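Local coordinates for choline kinase (Cryptosporidium parvum, PDB 3MES), which probably phosphorylates choline, and perhaps ethanolamine, with ATP as the phosphate donor, at residues B[203-208]-B[368-373]. Sequence-based numbering, arbitrary orientation.
Sequences YLWREE and HITWGL. With DME (decamethonium ion), chain K.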
loop_
_atom_site.group_PDB
_atom_site.type_symbol
_atom_site.label_atom_id
_atom_site.label_comp_id
_atom_site.label_asym_id
_atom_site.label_seq_id
_atom_site.Cartn_x
_atom_site.Cartn_y
_atom_site.Cartn_z
ATOM N N TYR B 203 27.547 19.361 8.646
ATOM C CA TYR B 203 28.561 20.400 8.763
ATOM C C TYR B 203 27.943 21.765 8.462
ATOM O O TYR B 203 28.192 22.745 9.168
ATOM C CB TYR B 203 29.742 20.124 7.827
ATOM C CG TYR B 203 30.410 18.786 8.058
ATOM C CD1 TYR B 203 30.847 18.009 6.993
ATOM C CD2 TYR B 203 30.592 18.293 9.344
ATOM C CE1 TYR B 203 31.455 16.783 7.204
ATOM C CE2 TYR B 203 31.197 17.072 9.564
ATOM C CZ TYR B 203 31.625 16.320 8.494
ATOM O OH TYR B 203 32.225 15.104 8.718
ATOM N N LEU B 204 27.125 21.815 7.419
ATOM C CA LEU B 204 26.461 23.050 7.031
ATOM C C LEU B 204 25.580 23.584 8.158
ATOM O O LEU B 204 25.617 24.772 8.480
ATOM C CB LEU B 204 25.612 22.820 5.781
ATOM C CG LEU B 204 25.471 24.016 4.846
ATOM C CD1 LEU B 204 26.768 24.205 4.074
ATOM C CD2 LEU B 204 24.294 23.818 3.897
ATOM N N TRP B 205 24.783 22.704 8.754
ATOM C CA TRP B 205 23.875 23.111 9.822
ATOM C C TRP B 205 24.600 23.319 11.149
ATOM O O TRP B 205 24.126 24.060 12.012
ATOM C CB TRP B 205 22.718 22.120 9.977
ATOM C CG TRP B 205 21.752 22.159 8.832
ATOM C CD1 TRP B 205 21.738 23.058 7.804
ATOM C CD2 TRP B 205 20.635 21.286 8.617
ATOM N NE1 TRP B 205 20.695 22.787 6.951
ATOM C CE2 TRP B 205 20.001 21.705 7.428
ATOM C CE3 TRP B 205 20.113 20.188 9.307
ATOM C CZ2 TRP B 205 18.872 21.066 6.917
ATOM C CZ3 TRP B 205 18.995 19.552 8.797
ATOM C CH2 TRP B 205 18.386 19.994 7.614
ATOM N N ARG B 206 25.751 22.672 11.309
ATOM C CA ARG B 206 26.570 22.883 12.496
ATOM C C ARG B 206 27.001 24.341 12.583
ATOM O O ARG B 206 26.930 24.959 13.644
ATOM C CB ARG B 206 27.804 21.985 12.474
ATOM C CG ARG B 206 28.773 22.257 13.611
ATOM C CD ARG B 206 30.029 21.419 13.472
ATOM N NE ARG B 206 30.703 21.663 12.199
ATOM C CZ ARG B 206 31.771 20.993 11.782
ATOM N NH1 ARG B 206 32.293 20.034 12.536
ATOM N NH2 ARG B 206 32.319 21.280 10.609
ATOM N N GLU B 207 27.446 24.885 11.454
ATOM C CA GLU B 207 27.892 26.270 11.394
ATOM C C GLU B 207 26.745 27.253 11.614
ATOM O O GLU B 207 26.921 28.275 12.274
ATOM C CB GLU B 207 28.604 26.552 10.069
ATOM C CG GLU B 207 29.943 25.847 9.944
ATOM C CD GLU B 207 30.839 26.100 11.140
ATOM O OE1 GLU B 207 30.818 27.234 11.667
ATOM O OE2 GLU B 207 31.562 25.167 11.556
ATOM N N GLU B 208 25.573 26.947 11.068
ATOM C CA GLU B 208 24.404 27.792 11.291
ATOM C C GLU B 208 24.050 27.835 12.777
ATOM O O GLU B 208 23.650 28.875 13.300
ATOM C CB GLU B 208 23.206 27.318 10.462
ATOM C CG GLU B 208 23.293 27.668 8.980
ATOM C CD GLU B 208 22.025 27.322 8.213
ATOM O OE1 GLU B 208 22.102 27.145 6.979
ATOM O OE2 GLU B 208 20.950 27.225 8.841
ATOM N N HIS B 368 19.426 12.032 14.888
ATOM C CA HIS B 368 19.390 12.787 16.141
ATOM C C HIS B 368 20.283 14.022 16.097
ATOM O O HIS B 368 19.942 15.065 16.653
ATOM C CB HIS B 368 19.801 11.908 17.325
ATOM C CG HIS B 368 18.805 10.845 17.668
ATOM N ND1 HIS B 368 17.465 11.110 17.853
ATOM C CD2 HIS B 368 18.959 9.517 17.884
ATOM C CE1 HIS B 368 16.835 9.990 18.155
ATOM N NE2 HIS B 368 17.719 9.009 18.181
ATOM N N ILE B 369 21.436 13.900 15.453
ATOM C CA ILE B 369 22.367 15.017 15.373
ATOM C C ILE B 369 21.903 16.054 14.357
ATOM O O ILE B 369 21.949 17.254 14.614
ATOM C CB ILE B 369 23.790 14.547 15.025
ATOM C CG1 ILE B 369 24.520 14.102 16.296
ATOM C CG2 ILE B 369 24.565 15.660 14.335
ATOM C CD1 ILE B 369 25.950 13.664 16.061
ATOM N N THR B 370 21.450 15.579 13.202
ATOM C CA THR B 370 20.991 16.461 12.140
ATOM C C THR B 370 19.861 17.367 12.621
ATOM O O THR B 370 19.960 18.590 12.565
ATOM C CB THR B 370 20.512 15.656 10.913
ATOM O OG1 THR B 370 21.585 14.836 10.427
ATOM C CG2 THR B 370 20.046 16.590 9.807
ATOM N N TRP B 371 18.786 16.762 13.103
ATOM C CA TRP B 371 17.620 17.532 13.506
ATOM C C TRP B 371 17.868 18.321 14.786
ATOM O O TRP B 371 17.175 19.302 15.065
ATOM C CB TRP B 371 16.396 16.629 13.624
ATOM C CG TRP B 371 15.991 16.063 12.302
ATOM C CD1 TRP B 371 15.971 14.747 11.939
ATOM C CD2 TRP B 371 15.569 16.804 11.149
ATOM N NE1 TRP B 371 15.549 14.624 10.639
ATOM C CE2 TRP B 371 15.296 15.872 10.131
ATOM C CE3 TRP B 371 15.391 18.165 10.883
ATOM C CZ2 TRP B 371 14.856 16.256 8.865
ATOM C CZ3 TRP B 371 14.953 18.545 9.625
ATOM C CH2 TRP B 371 14.691 17.593 8.633
ATOM N N GLY B 372 18.865 17.894 15.556
ATOM C CA GLY B 372 19.304 18.659 16.715
ATOM C C GLY B 372 19.908 19.986 16.283
ATOM O O GLY B 372 19.437 21.053 16.676
ATOM N N LEU B 373 20.955 19.918 15.468
ATOM C CA LEU B 373 21.592 21.122 14.952
ATOM C C LEU B 373 20.587 21.967 14.176
ATOM O O LEU B 373 20.586 23.193 14.272
ATOM C CB LEU B 373 22.774 20.759 14.053
ATOM C CG LEU B 373 23.861 19.883 14.671
ATOM C CD1 LEU B 373 24.942 19.574 13.644
ATOM C CD2 LEU B 373 24.453 20.549 15.907
HETATM N N1 DME K . 1.407 20.667 13.803
HETATM C C2 DME K . 2.190 21.884 14.072
HETATM C C3 DME K . 3.570 21.770 13.415
HETATM C C4 DME K . 4.536 22.816 13.982
HETATM C C5 DME K . 5.902 22.755 13.287
HETATM C C6 DME K . 6.660 21.473 13.655
HETATM C C7 DME K . 7.944 21.786 14.431
HETATM C C8 DME K . 9.179 21.260 13.696
HETATM C C9 DME K . 9.571 19.862 14.178
HETATM C C10 DME K . 9.989 18.976 13.001
HETATM C C11 DME K . 11.097 18.006 13.411
HETATM N N12 DME K . 11.545 17.229 12.244
HETATM C C13 DME K . 0.591 20.329 14.982
HETATM C C14 DME K . 0.526 20.903 12.648
HETATM C C15 DME K . 2.320 19.550 13.510
HETATM C C16 DME K . 10.408 16.511 11.650
HETATM C C17 DME K . 12.120 18.142 11.246
HETATM C C18 DME K . 12.558 16.251 12.678
#
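Thr370 meets Trp205 with its methyl while its hydroxyl, OG1, turns back to hydrogen-bond the carbonyl oxygen of Ile366 one turn earlier in the same helix. The first torsion divides the two branches: with OG1 beside the backbone N (chi1 -59°), CG2 lies anti to that nitrogen and comes obliquely against the six-membered ring of Trp205, CG2 to CZ3 measuring 3.3 Å. CE3 of the same indole lies 3.6 Å from the carbonyl oxygen O of Thr370. No hydrogen bond links the two segments, so the contact illustrates helix packing by apolar side chains, with the indole of Trp205 reaching across to the other helix and Leu373 filling in beside it. The Trp205 indole continues to Trp371, CH2 to CZ3 4.2 Å, the ring planes inclined at 47°, and Trp374 meets both tryptophans. Nearer the backbones, Leu373 projects toward the other helix, its CD1 3.9 Å from CA of Arg206. The helices, 198-214 and 364-376, belong to the helical C-terminal lobe of the kinase-like fold; the axes of the two segments approach to 9.2 Å at their closest, with their N-to-C directions 35° apart. Trp371 carries this packing into the decamethonium pocket. Two methyl carbons of one quaternary ammonium end lie over one indole face, C17 3.3 Å from CZ3 of Trp371 and C18 3.4 Å from its CD2, consistent with a cation-pi contribution as in choline-binding aromatic boxes. NE1 of Trp371 donates a hydrogen bond to OD1 of Asn300, which helps fix the rotation of the indole beneath the ammonium group.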